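Side-chain contacts in effector protein B, substrate of the Dot/Icm secretion system (PDB 4JVS), which probably acts, through this GAP domain, as a GTPase-activating protein that speeds GTP hydrolysis by a Rab GTPase of the host cell: residues Glu36-Trp41 / Asp200-Tyr205; Val53-Val58 / Leu172-Ile177; Tyr70-Ala75 / Leu125-Pro130; Thr237-Ser242 / Ser269-Gln274. One frame throughout, in Å; residues are numbered along the deposited sequence.

Interaction 1 of 4, residues Glu36-Trp41 / Asp200-Tyr205; sequences ELIRTW and DDFMQY
Ile38 carries the contact on its helix, and a single branch does the touching. Its CG2 methyl lies anti to the backbone N (the CG1 arm has chi1 -65°), which sets it against Met203, 3.8 Å from SD. The same methyl also sits 4.2 Å from CD2 of Phe202, meeting that ring obliquely. Met203 is bent at chi2 and chi3, and its CE methyl ends 4.2 Å from the backbone N of Arg39; the Arg39 side chain itself leads off from the interface. Further along, Trp41 NE1 is hydrogen-bonded to Gln27 O. Phe202 also has Phe34 in an edge-to-face ring contact, and Leu163 and Ile170 of helix 156-177 touch it. The axes of the two short segments approach to 10.0 Å, inclined at 134° in a broadly opposed sense. This is apolar helix-helix packing within the mainly helical N-terminal subdomain of the LepB GAP domain.

Interaction 2 of 4, residues Val53-Val58 / Leu172-Ile177; sequences VRTEEV and LQLRLI
No flat group takes part where Val53 and Thr55 meet Leu174 and Ile177; branched side-chain ends make the contact, mostly through methyls. The central atom is Ile177 CG2, which comes 3.8 Å from Thr55 CG2 and 4.0 Å from Val53 CG1, each of those side chains lying at about a right angle to Ile177. Thr55 turns its two branches to different uses. With chi1 at 62°, OG1 stands between the backbone N and the carbonyl carbon and makes a weak hydrogen bond to Gln178 OE1, while CG2 is swung round onto the helix. There the methyl also meets Leu174, 4.2 Å from its CD2. Thr55 opens a type I turn that runs to Val58, bringing the chain round toward helix 60-80. The loop is thus seated on the last turn of helix 156-177. Around it, Leu45 of helix 34-45 packs on Val53, Phe60 and Leu63 of helix 60-80 pack on Leu174, and Leu195 of helix 193-214 touches both Leu174 and Ile177.

Interaction 3 of 4, residues Tyr70-Ala75 / Leu125-Pro130; sequences YLNTVA and LSIVDP
Leu71 lays its CD1 methyl onto the side of Ile127, 3.5 Å from CG1, the two side chains meeting at a slant. The same methyl also rests on Ser126, 3.8 Å from its C and 3.9 Å from its CB. One residue further along helix 60-80, Asn72 comes across Ile127 at about a right angle, its OD1 standing 3.9 Å from the tip methyl CD1. Ile127 presents itself with its chain extended beyond CG1 (chi2 -178°), which carries CD1 out to the amide. The polar end of Asn72 is otherwise engaged, since OD1 accepts a hydrogen bond from Arg123 NE at the end of helix 118-124. A hydrogen bond that does join loop and helix runs from Asn68 ND2 to Val128 O. Ser126 also packs on Ala164 of helix 156-177 and on a basic side chain of the partner protein chain. Across the two segments themselves no hydrogen bond forms, so this is a slippery apolar contact with no directional bond of its own; the nearby directional tie is the one between Asn68 and Val128.

Interaction 4 of 4, residues Thr237-Ser242 / Ser269-Gln274; sequences TLNAMS and SDSLWQ
Leu238 O receives a weak 3.4 Å hydrogen bond from Met241 N and has Leu272 CD2 lying 3.6 Å away. The other methyl of Leu272, CD1, faces the Leu238 side chain and is 4.2 Å from its CD2, the two leucines crossing at about a right angle. Leu272 therefore meets Leu238 with one branch against its backbone oxygen and the other against its side chain. The CG of Leu272 is anti to the carbonyl carbon (chi1 -72°), and the extended chi2 of 179° makes CD1 the outstretched branch, with CD2 set to one side against Leu238 O. The setting is the helical C-terminal subdomain of the LepB GAP domain, where helix 235-238 and the residues that follow it meet the first turn of helix 271-280. Leu246 of helix 243-253 packs on both leucines, and Ile266 of helix 261-267 lies against Leu238. Beside them, Asn239 lays its amide end against CG and the methyls of Leu272, again nearly perpendicular. At the far end of the other segment, Ser242 OG N-caps helix 243-253 through Gln245 N, and separately bonds to Lys104 O.

Overall arrangement
Interactions 1, 2 and 3 belong to one helical body, the N-terminal subdomain, and interaction 1 links the other two. Trp41 CZ3 meets Leu174 CD1 at 3.5 Å, joining it to interaction 2, and Phe202 CZ meets Tyr70 CE2 at 3.6 Å, joining it to interaction 3. Interactions 2 and 3 do not touch, their nearest atoms being about 7 Å apart. Interaction 4 lies in the C-terminal subdomain, its centre about 47 Å from that of interaction 1 and about 31 Å from that of interaction 3. Of the four, interaction 3 sits nearest the chain's centre; there the Ser126 side chain is about 12 Å from the bound aluminum fluoride, too far for direct contact with it.

Interaction 1 of 4, residues Glu36-Trp41 / Asp200-Tyr205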
loop_
_atom_site.group_PDB
_atom_site.type_symbol
_atom_site.label_atom_id
_atom_site.label_comp_id
_atom_site.label_asym_id
_atom_site.label_seq_id
_atom_site.Cartn_x
_atom_site.Cartn_y
_atom_site.Cartn_z
ATOM N N GLU A 36 -24.182 -1.456 -4.640
ATOM C CA GLU A 36 -25.173 -2.211 -5.370
ATOM C C GLU A 36 -24.575 -3.288 -6.219
ATOM O O GLU A 36 -25.138 -4.328 -6.399
ATOM C CB GLU A 36 -26.028 -1.293 -6.197
ATOM C CG GLU A 36 -27.064 -0.618 -5.348
ATOM C CD GLU A 36 -27.734 -1.571 -4.410
ATOM O OE1 GLU A 36 -27.791 -1.267 -3.218
ATOM O OE2 GLU A 36 -28.208 -2.616 -4.880
ATOM N N LEU A 37 -23.439 -2.995 -6.789
ATOM C CA LEU A 37 -22.751 -3.957 -7.563
ATOM C C LEU A 37 -22.371 -5.142 -6.713
ATOM O O LEU A 37 -22.596 -6.251 -7.075
ATOM C CB LEU A 37 -21.509 -3.279 -8.077
ATOM C CG LEU A 37 -20.586 -3.931 -9.062
ATOM C CD1 LEU A 37 -21.384 -4.413 -10.231
ATOM C CD2 LEU A 37 -19.587 -2.917 -9.515
ATOM N N ILE A 38 -21.837 -4.915 -5.544
ATOM C CA ILE A 38 -21.467 -5.995 -4.680
ATOM C C ILE A 38 -22.641 -6.795 -4.191
ATOM O O ILE A 38 -22.616 -7.989 -4.177
ATOM C CB ILE A 38 -20.731 -5.438 -3.493
ATOM C CG1 ILE A 38 -19.429 -4.811 -3.946
ATOM C CG2 ILE A 38 -20.471 -6.511 -2.472
ATOM C CD1 ILE A 38 -18.774 -5.496 -5.095
ATOM N N ARG A 39 -23.692 -6.112 -3.798
ATOM C CA ARG A 39 -24.945 -6.737 -3.393
ATOM C C ARG A 39 -25.401 -7.703 -4.480
ATOM O O ARG A 39 -25.714 -8.861 -4.206
ATOM C CB ARG A 39 -26.019 -5.675 -3.168
ATOM C CG ARG A 39 -27.272 -6.170 -2.438
ATOM C CD ARG A 39 -28.526 -5.417 -2.914
ATOM N NE ARG A 39 -29.146 -6.070 -4.073
ATOM C CZ ARG A 39 -29.304 -5.525 -5.280
ATOM N NH1 ARG A 39 -28.903 -4.282 -5.538
ATOM N NH2 ARG A 39 -29.879 -6.235 -6.239
ATOM N N THR A 40 -25.411 -7.210 -5.718
ATOM C CA THR A 40 -25.736 -8.019 -6.889
ATOM C C THR A 40 -24.868 -9.263 -6.997
ATOM O O THR A 40 -25.379 -10.379 -7.104
ATOM C CB THR A 40 -25.590 -7.220 -8.193
ATOM O OG1 THR A 40 -26.581 -6.186 -8.241
ATOM C CG2 THR A 40 -25.771 -8.130 -9.387
ATOM N N TRP A 41 -23.554 -9.075 -6.968
ATOM C CA TRP A 41 -22.637 -10.203 -7.136
ATOM C C TRP A 41 -22.729 -11.226 -6.007
ATOM O O TRP A 41 -22.733 -12.434 -6.258
ATOM C CB TRP A 41 -21.200 -9.714 -7.325
ATOM C CG TRP A 41 -21.010 -8.979 -8.611
ATOM C CD1 TRP A 41 -21.898 -8.889 -9.646
ATOM C CD2 TRP A 41 -19.864 -8.212 -8.999
ATOM N NE1 TRP A 41 -21.374 -8.119 -10.656
ATOM C CE2 TRP A 41 -20.129 -7.690 -10.285
ATOM C CE3 TRP A 41 -18.644 -7.909 -8.382
ATOM C CZ2 TRP A 41 -19.215 -6.890 -10.965
ATOM C CZ3 TRP A 41 -17.740 -7.115 -9.060
ATOM C CH2 TRP A 41 -18.031 -6.616 -10.339
ATOM N N ASP A 200 -19.312 -10.385 1.525
ATOM C CA ASP A 200 -20.112 -10.295 2.752
ATOM C C ASP A 200 -19.446 -9.399 3.809
ATOM O O ASP A 200 -20.128 -8.663 4.520
ATOM C CB ASP A 200 -20.421 -11.687 3.324
ATOM C CG ASP A 200 -21.256 -12.553 2.371
ATOM O OD1 ASP A 200 -22.103 -11.989 1.634
ATOM O OD2 ASP A 200 -21.064 -13.796 2.357
ATOM N N ASP A 201 -18.119 -9.452 3.904
ATOM C CA ASP A 201 -17.390 -8.559 4.798
ATOM C C ASP A 201 -17.573 -7.095 4.401
ATOM O O ASP A 201 -17.611 -6.213 5.263
ATOM C CB ASP A 201 -15.901 -8.912 4.832
ATOM C CG ASP A 201 -15.616 -10.166 5.644
ATOM O OD1 ASP A 201 -16.530 -11.015 5.779
ATOM O OD2 ASP A 201 -14.477 -10.304 6.151
ATOM N N PHE A 202 -17.684 -6.832 3.099
ATOM C CA PHE A 202 -17.936 -5.469 2.639
ATOM C C PHE A 202 -19.298 -4.944 3.117
ATOM O O PHE A 202 -19.379 -3.881 3.738
ATOM C CB PHE A 202 -17.831 -5.356 1.119
ATOM C CG PHE A 202 -17.972 -3.948 0.623
ATOM C CD1 PHE A 202 -16.910 -3.057 0.718
ATOM C CD2 PHE A 202 -19.169 -3.503 0.094
ATOM C CE1 PHE A 202 -17.040 -1.749 0.274
ATOM C CE2 PHE A 202 -19.308 -2.197 -0.349
ATOM C CZ PHE A 202 -18.243 -1.319 -0.258
ATOM N N MET A 203 -20.350 -5.701 2.804
ATOM C CA MET A 203 -21.698 -5.468 3.313
ATOM C C MET A 203 -21.752 -5.154 4.807
ATOM O O MET A 203 -22.390 -4.181 5.222
ATOM C CB MET A 203 -22.554 -6.706 3.067
ATOM C CG MET A 203 -23.628 -6.547 2.022
ATOM S SD MET A 203 -22.940 -6.451 0.366
ATOM C CE MET A 203 -22.936 -4.664 0.076
ATOM N N GLN A 204 -21.113 -5.999 5.613
ATOM C CA GLN A 204 -21.121 -5.835 7.065
ATOM C C GLN A 204 -20.516 -4.501 7.475
ATOM O O GLN A 204 -21.118 -3.744 8.241
ATOM C CB GLN A 204 -20.349 -6.969 7.743
ATOM C CG GLN A 204 -20.977 -8.340 7.582
ATOM C CD GLN A 204 -20.076 -9.471 8.090
ATOM O OE1 GLN A 204 -19.054 -9.229 8.751
ATOM N NE2 GLN A 204 -20.457 -10.713 7.781
ATOM N N TYR A 205 -19.317 -4.231 6.964
ATOM C CA TYR A 205 -18.583 -3.019 7.287
ATOM C C TYR A 205 -19.324 -1.780 6.784
ATOM O O TYR A 205 -19.250 -0.715 7.400
ATOM C CB TYR A 205 -17.183 -3.085 6.676
ATOM C CG TYR A 205 -16.276 -4.144 7.277
ATOM C CD1 TYR A 205 -16.339 -4.465 8.628
ATOM C CD2 TYR A 205 -15.345 -4.818 6.489
ATOM C CE1 TYR A 205 -15.502 -5.436 9.173
ATOM C CE2 TYR A 205 -14.509 -5.793 7.024
ATOM C CZ TYR A 205 -14.592 -6.092 8.364
ATOM O OH TYR A 205 -13.765 -7.046 8.895
#

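Interaction 2 of 4, residues Val53-Val58 / Leu172-Ile177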
loop_
_atom_site.group_PDB
_atom_site.type_symbol
_atom_site.label_atom_id
_atom_site.label_comp_id
_atom_site.label_asym_id
_atom_site.label_seq_id
_atom_site.Cartn_x
_atom_site.Cartn_y
_atom_site.Cartn_z
ATOM N N VAL A 53 -16.848 -19.089 -11.037
ATOM C CA VAL A 53 -17.350 -17.762 -11.422
ATOM C C VAL A 53 -16.643 -17.235 -12.680
ATOM O O VAL A 53 -15.476 -17.529 -12.902
ATOM C CB VAL A 53 -17.195 -16.747 -10.250
ATOM C CG1 VAL A 53 -15.727 -16.588 -9.858
ATOM C CG2 VAL A 53 -17.818 -15.398 -10.594
ATOM N N ARG A 54 -17.349 -16.459 -13.499
ATOM C CA ARG A 54 -16.782 -15.915 -14.732
ATOM C C ARG A 54 -16.485 -14.410 -14.646
ATOM O O ARG A 54 -17.379 -13.571 -14.811
ATOM C CB ARG A 54 -17.701 -16.201 -15.928
ATOM C CG ARG A 54 -18.340 -17.583 -15.904
ATOM C CD ARG A 54 -18.843 -18.017 -17.270
ATOM N NE ARG A 54 -19.765 -17.067 -17.899
ATOM C CZ ARG A 54 -21.092 -17.130 -17.808
ATOM N NH1 ARG A 54 -21.664 -18.084 -17.093
ATOM N NH2 ARG A 54 -21.850 -16.240 -18.433
ATOM N N THR A 55 -15.214 -14.083 -14.418
ATOM C CA THR A 55 -14.781 -12.706 -14.244
ATOM C C THR A 55 -14.239 -12.118 -15.533
ATOM O O THR A 55 -13.549 -11.096 -15.517
ATOM C CB THR A 55 -13.667 -12.626 -13.206
ATOM O OG1 THR A 55 -12.538 -13.376 -13.668
ATOM C CG2 THR A 55 -14.132 -13.198 -11.882
ATOM N N GLU A 56 -14.553 -12.766 -16.649
ATOM C CA GLU A 56 -14.026 -12.381 -17.961
ATOM C C GLU A 56 -14.517 -10.999 -18.408
ATOM O O GLU A 56 -13.784 -10.248 -19.047
ATOM C CB GLU A 56 -14.400 -13.439 -19.011
ATOM C CG GLU A 56 -14.899 -14.782 -18.428
ATOM C CD GLU A 56 -13.798 -15.589 -17.729
ATOM O OE1 GLU A 56 -14.117 -16.355 -16.790
ATOM O OE2 GLU A 56 -12.614 -15.459 -18.120
ATOM N N GLU A 57 -15.756 -10.663 -18.067
ATOM C CA GLU A 57 -16.347 -9.406 -18.520
ATOM C C GLU A 57 -16.198 -8.268 -17.508
ATOM O O GLU A 57 -16.774 -7.183 -17.678
ATOM C CB GLU A 57 -17.807 -9.615 -18.928
ATOM C CG GLU A 57 -17.953 -10.664 -20.018
ATOM C CD GLU A 57 -19.269 -10.579 -20.764
ATOM O OE1 GLU A 57 -19.621 -11.575 -21.440
ATOM O OE2 GLU A 57 -19.940 -9.521 -20.677
ATOM N N VAL A 58 -15.405 -8.520 -16.469
ATOM C CA VAL A 58 -15.111 -7.512 -15.460
ATOM C C VAL A 58 -13.932 -6.639 -15.914
ATOM O O VAL A 58 -12.849 -7.139 -16.204
ATOM C CB VAL A 58 -14.828 -8.165 -14.071
ATOM C CG1 VAL A 58 -14.485 -7.116 -13.022
ATOM C CG2 VAL A 58 -16.026 -8.972 -13.611
ATOM N N LEU A 172 -9.198 -7.434 -5.348
ATOM C CA LEU A 172 -8.040 -8.329 -5.260
ATOM C C LEU A 172 -8.421 -9.764 -5.607
ATOM O O LEU A 172 -7.802 -10.401 -6.470
ATOM C CB LEU A 172 -7.464 -8.310 -3.841
ATOM C CG LEU A 172 -5.977 -8.599 -3.579
ATOM C CD1 LEU A 172 -5.753 -9.031 -2.144
ATOM C CD2 LEU A 172 -5.376 -9.615 -4.519
ATOM N N GLN A 173 -9.430 -10.282 -4.913
ATOM C CA GLN A 173 -9.831 -11.665 -5.116
ATOM C C GLN A 173 -10.303 -11.898 -6.550
ATOM O O GLN A 173 -10.016 -12.947 -7.128
ATOM C CB GLN A 173 -10.890 -12.087 -4.096
ATOM C CG GLN A 173 -10.430 -11.954 -2.651
ATOM C CD GLN A 173 -9.185 -12.767 -2.339
ATOM O OE1 GLN A 173 -8.923 -13.793 -2.969
ATOM N NE2 GLN A 173 -8.410 -12.311 -1.359
ATOM N N LEU A 174 -10.998 -10.917 -7.127
ATOM C CA LEU A 174 -11.440 -11.018 -8.520
ATOM C C LEU A 174 -10.266 -11.046 -9.505
ATOM O O LEU A 174 -10.262 -11.836 -10.445
ATOM C CB LEU A 174 -12.409 -9.887 -8.882
ATOM C CG LEU A 174 -13.751 -9.861 -8.143
ATOM C CD1 LEU A 174 -14.643 -8.743 -8.682
ATOM C CD2 LEU A 174 -14.457 -11.210 -8.205
ATOM N N ARG A 175 -9.276 -10.181 -9.281
ATOM C CA ARG A 175 -8.076 -10.130 -10.117
ATOM C C ARG A 175 -7.299 -11.438 -9.993
ATOM O O ARG A 175 -6.718 -11.917 -10.970
ATOM C CB ARG A 175 -7.190 -8.938 -9.722
ATOM C CG ARG A 175 -6.456 -8.263 -10.882
ATOM C CD ARG A 175 -4.928 -8.175 -10.663
ATOM N NE ARG A 175 -4.565 -7.554 -9.386
ATOM C CZ ARG A 175 -3.723 -8.085 -8.496
ATOM N NH1 ARG A 175 -3.136 -9.259 -8.735
ATOM N NH2 ARG A 175 -3.464 -7.440 -7.358
ATOM N N LEU A 176 -7.293 -12.008 -8.786
ATOM C CA LEU A 176 -6.664 -13.309 -8.546
ATOM C C LEU A 176 -7.358 -14.436 -9.319
ATOM O O LEU A 176 -6.712 -15.208 -10.021
ATOM C CB LEU A 176 -6.623 -13.635 -7.044
ATOM C CG LEU A 176 -5.536 -12.937 -6.218
ATOM C CD1 LEU A 176 -5.651 -13.262 -4.750
ATOM C CD2 LEU A 176 -4.162 -13.316 -6.719
ATOM N N ILE A 177 -8.654 -14.511 -9.171
ATOM C CA ILE A 177 -9.461 -15.497 -9.826
ATOM C C ILE A 177 -9.380 -15.328 -11.299
ATOM O O ILE A 177 -9.361 -16.272 -12.012
ATOM C CB ILE A 177 -10.901 -15.404 -9.374
ATOM C CG1 ILE A 177 -11.088 -16.263 -8.140
ATOM C CG2 ILE A 177 -11.804 -15.890 -10.461
ATOM C CD1 ILE A 177 -12.157 -15.780 -7.216
#

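Interaction 3 of 4, residues Tyr70-Ala75 / Leu125-Pro130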
loop_
_atom_site.group_PDB
_atom_site.type_symbol
_atom_site.label_atom_id
_atom_site.label_comp_id
_atom_site.label_asym_id
_atom_site.label_seq_id
_atom_site.Cartn_x
_atom_site.Cartn_y
_atom_site.Cartn_z
ATOM N N TYR A 70 -17.050 5.600 -4.605
ATOM C CA TYR A 70 -17.727 5.298 -3.357
ATOM C C TYR A 70 -16.928 5.728 -2.157
ATOM O O TYR A 70 -17.448 6.336 -1.271
ATOM C CB TYR A 70 -18.085 3.818 -3.255
ATOM C CG TYR A 70 -18.695 3.423 -1.951
ATOM C CD1 TYR A 70 -19.881 3.924 -1.571
ATOM C CD2 TYR A 70 -18.081 2.544 -1.115
ATOM C CE1 TYR A 70 -20.422 3.589 -0.418
ATOM C CE2 TYR A 70 -18.626 2.210 0.046
ATOM C CZ TYR A 70 -19.794 2.739 0.390
ATOM O OH TYR A 70 -20.389 2.433 1.557
ATOM N N LEU A 71 -15.651 5.389 -2.147
ATOM C CA LEU A 71 -14.715 5.857 -1.137
ATOM C C LEU A 71 -14.762 7.368 -1.024
ATOM O O LEU A 71 -14.790 7.914 0.076
ATOM C CB LEU A 71 -13.294 5.449 -1.513
ATOM C CG LEU A 71 -12.362 4.998 -0.387
ATOM C CD1 LEU A 71 -10.928 5.379 -0.713
ATOM C CD2 LEU A 71 -12.776 5.570 0.961
ATOM N N ASN A 72 -14.752 8.038 -2.169
ATOM C CA ASN A 72 -14.855 9.491 -2.204
ATOM C C ASN A 72 -16.140 10.018 -1.540
ATOM O O ASN A 72 -16.089 10.960 -0.738
ATOM C CB ASN A 72 -14.675 10.004 -3.637
ATOM C CG ASN A 72 -13.219 9.928 -4.104
ATOM O OD1 ASN A 72 -12.300 10.250 -3.348
ATOM N ND2 ASN A 72 -13.004 9.500 -5.347
ATOM N N THR A 73 -17.272 9.393 -1.851
ATOM C CA THR A 73 -18.546 9.714 -1.211
ATOM C C THR A 73 -18.489 9.527 0.310
ATOM O O THR A 73 -18.993 10.356 1.074
ATOM C CB THR A 73 -19.673 8.818 -1.751
ATOM O OG1 THR A 73 -19.752 8.959 -3.166
ATOM C CG2 THR A 73 -21.002 9.216 -1.154
ATOM N N VAL A 74 -17.891 8.424 0.742
ATOM C CA VAL A 74 -17.738 8.144 2.161
ATOM C C VAL A 74 -16.793 9.157 2.821
ATOM O O VAL A 74 -17.145 9.784 3.828
ATOM C CB VAL A 74 -17.214 6.715 2.398
ATOM C CG1 VAL A 74 -17.079 6.441 3.883
ATOM C CG2 VAL A 74 -18.130 5.702 1.755
ATOM N N ALA A 75 -15.598 9.317 2.255
ATOM C CA ALA A 75 -14.632 10.276 2.778
ATOM C C ALA A 75 -15.200 11.691 2.805
ATOM O O ALA A 75 -14.928 12.446 3.735
ATOM C CB ALA A 75 -13.341 10.238 1.955
ATOM N N LEU A 125 -4.778 6.326 1.464
ATOM C CA LEU A 125 -4.344 5.021 1.938
ATOM C C LEU A 125 -5.237 3.903 1.442
ATOM O O LEU A 125 -5.006 2.738 1.771
ATOM C CB LEU A 125 -4.329 4.987 3.466
ATOM C CG LEU A 125 -3.275 5.891 4.091
ATOM C CD1 LEU A 125 -3.353 5.882 5.618
ATOM C CD2 LEU A 125 -1.921 5.462 3.597
ATOM N N SER A 126 -6.259 4.245 0.662
ATOM C CA SER A 126 -7.240 3.241 0.275
ATOM C C SER A 126 -7.762 3.322 -1.165
ATOM O O SER A 126 -8.519 2.455 -1.595
ATOM C CB SER A 126 -8.391 3.243 1.277
ATOM O OG SER A 126 -7.940 2.777 2.545
ATOM N N ILE A 127 -7.350 4.337 -1.918
ATOM C CA ILE A 127 -7.758 4.445 -3.313
ATOM C C ILE A 127 -6.970 3.496 -4.224
ATOM O O ILE A 127 -5.742 3.419 -4.163
ATOM C CB ILE A 127 -7.724 5.912 -3.818
ATOM C CG1 ILE A 127 -9.034 6.609 -3.438
ATOM C CG2 ILE A 127 -7.539 5.975 -5.330
ATOM C CD1 ILE A 127 -9.140 8.033 -3.904
ATOM N N VAL A 128 -7.700 2.757 -5.050
ATOM C CA VAL A 128 -7.102 1.789 -5.950
ATOM C C VAL A 128 -6.824 2.441 -7.291
ATOM O O VAL A 128 -7.743 2.916 -7.958
ATOM C CB VAL A 128 -8.033 0.580 -6.176
ATOM C CG1 VAL A 128 -7.290 -0.529 -6.872
ATOM C CG2 VAL A 128 -8.592 0.091 -4.860
ATOM N N ASP A 129 -5.554 2.460 -7.680
ATOM C CA ASP A 129 -5.139 3.034 -8.950
ATOM C C ASP A 129 -5.726 2.231 -10.094
ATOM O O ASP A 129 -5.406 1.052 -10.255
ATOM C CB ASP A 129 -3.613 3.024 -9.056
ATOM C CG ASP A 129 -3.113 3.732 -10.298
ATOM O OD1 ASP A 129 -2.150 3.233 -10.930
ATOM O OD2 ASP A 129 -3.691 4.792 -10.632
ATOM N N PRO A 130 -6.595 2.863 -10.893
ATOM C CA PRO A 130 -7.202 2.181 -12.046
ATOM C C PRO A 130 -6.159 1.623 -13.034
ATOM O O PRO A 130 -6.362 0.540 -13.578
ATOM C CB PRO A 130 -8.044 3.287 -12.701
ATOM C CG PRO A 130 -8.372 4.234 -11.576
ATOM C CD PRO A 130 -7.161 4.211 -10.676
#

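Interaction 4 of 4, residues Thr237-Ser242 / Ser269-Gln274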
loop_
_atom_site.group_PDB
_atom_site.type_symbol
_atom_site.label_atom_id
_atom_site.label_comp_id
_atom_site.label_asym_id
_atom_site.label_seq_id
_atom_site.Cartn_x
_atom_site.Cartn_y
_atom_site.Cartn_z
ATOM N N THR A 237 4.048 29.066 10.099
ATOM C CA THR A 237 4.207 27.626 10.068
ATOM C C THR A 237 4.721 27.182 8.749
ATOM O O THR A 237 5.428 26.224 8.621
ATOM C CB THR A 237 2.908 26.888 10.328
ATOM O OG1 THR A 237 2.524 27.083 11.683
ATOM C CG2 THR A 237 3.118 25.438 10.095
ATOM N N LEU A 238 4.260 27.880 7.750
ATOM C CA LEU A 238 4.554 27.569 6.358
ATOM C C LEU A 238 5.977 27.969 5.945
ATOM O O LEU A 238 6.566 27.341 5.073
ATOM C CB LEU A 238 3.516 28.237 5.458
ATOM C CG LEU A 238 3.401 27.837 3.989
ATOM C CD1 LEU A 238 3.071 26.364 3.829
ATOM C CD2 LEU A 238 2.333 28.696 3.329
ATOM N N ASN A 239 6.530 29.009 6.572
ATOM C CA ASN A 239 7.904 29.442 6.286
ATOM C C ASN A 239 8.935 28.605 7.022
ATOM O O ASN A 239 10.139 28.790 6.847
ATOM C CB ASN A 239 8.107 30.922 6.614
ATOM C CG ASN A 239 7.342 31.841 5.678
ATOM O OD1 ASN A 239 6.468 32.592 6.111
ATOM N ND2 ASN A 239 7.669 31.790 4.389
ATOM N N ALA A 240 8.447 27.684 7.844
ATOM C CA ALA A 240 9.301 26.756 8.574
ATOM C C ALA A 240 9.446 25.429 7.820
ATOM O O ALA A 240 10.264 24.574 8.173
ATOM C CB ALA A 240 8.746 26.518 9.982
ATOM N N MET A 241 8.640 25.257 6.781
ATOM C CA MET A 241 8.614 23.999 6.048
ATOM C C MET A 241 9.829 23.791 5.143
ATOM O O MET A 241 10.423 24.748 4.650
ATOM C CB MET A 241 7.314 23.897 5.253
ATOM C CG MET A 241 6.098 23.947 6.147
ATOM S SD MET A 241 4.665 23.182 5.392
ATOM C CE MET A 241 3.898 22.443 6.840
ATOM N N SER A 242 10.203 22.533 4.940
ATOM C CA SER A 242 11.258 22.199 3.993
ATOM C C SER A 242 10.727 22.339 2.581
ATOM O O SER A 242 9.527 22.511 2.380
ATOM C CB SER A 242 11.727 20.760 4.198
ATOM O OG SER A 242 10.827 19.850 3.581
ATOM N N SER A 269 5.544 33.542 -3.096
ATOM C CA SER A 269 6.458 33.865 -2.033
ATOM C C SER A 269 7.928 33.935 -2.248
ATOM O O SER A 269 8.623 34.161 -1.318
ATOM C CB SER A 269 6.236 32.961 -0.867
ATOM O OG SER A 269 7.111 33.290 0.165
ATOM N N ASP A 270 8.439 33.727 -3.431
ATOM C CA ASP A 270 9.798 34.151 -3.709
ATOM C C ASP A 270 10.828 33.373 -2.947
ATOM O O ASP A 270 11.688 32.757 -3.538
ATOM C CB ASP A 270 9.968 35.624 -3.383
ATOM C CG ASP A 270 10.320 36.454 -4.583
ATOM O OD1 ASP A 270 9.986 36.067 -5.699
ATOM O OD2 ASP A 270 10.912 37.515 -4.420
ATOM N N SER A 271 10.787 33.480 -1.632
ATOM C CA SER A 271 11.525 32.633 -0.717
ATOM C C SER A 271 11.043 31.218 -0.588
ATOM O O SER A 271 11.816 30.301 -0.613
ATOM C CB SER A 271 11.563 33.272 0.648
ATOM O OG SER A 271 10.708 32.601 1.521
ATOM N N LEU A 272 9.745 31.058 -0.459
ATOM C CA LEU A 272 9.080 29.754 -0.465
ATOM C C LEU A 272 9.231 29.054 -1.814
ATOM O O LEU A 272 9.480 27.858 -1.869
ATOM C CB LEU A 272 7.598 29.871 -0.114
ATOM C CG LEU A 272 7.245 30.181 1.336
ATOM C CD1 LEU A 272 5.733 30.272 1.485
ATOM C CD2 LEU A 272 7.828 29.132 2.273
ATOM N N TRP A 273 9.091 29.813 -2.894
ATOM C CA TRP A 273 9.240 29.272 -4.237
ATOM C C TRP A 273 10.634 28.714 -4.502
ATOM O O TRP A 273 10.792 27.716 -5.207
ATOM C CB TRP A 273 8.928 30.338 -5.279
ATOM C CG TRP A 273 9.405 29.950 -6.628
ATOM C CD1 TRP A 273 10.433 30.505 -7.326
ATOM C CD2 TRP A 273 8.888 28.886 -7.437
ATOM N NE1 TRP A 273 10.579 29.865 -8.536
ATOM C CE2 TRP A 273 9.651 28.869 -8.626
ATOM C CE3 TRP A 273 7.856 27.961 -7.279
ATOM C CZ2 TRP A 273 9.405 27.954 -9.645
ATOM C CZ3 TRP A 273 7.615 27.058 -8.292
ATOM C CH2 TRP A 273 8.388 27.061 -9.462
ATOM N N GLN A 274 11.632 29.307 -3.888
ATOM C CA GLN A 274 12.984 28.849 -4.027
ATOM C C GLN A 274 13.143 27.470 -3.497
ATOM O O GLN A 274 13.783 26.648 -4.084
ATOM C CB GLN A 274 13.849 29.727 -3.177
ATOM C CG GLN A 274 14.958 30.414 -3.921
ATOM C CD GLN A 274 15.639 31.414 -3.052
ATOM O OE1 GLN A 274 15.469 31.406 -1.850
ATOM N NE2 GLN A 274 16.410 32.285 -3.653
#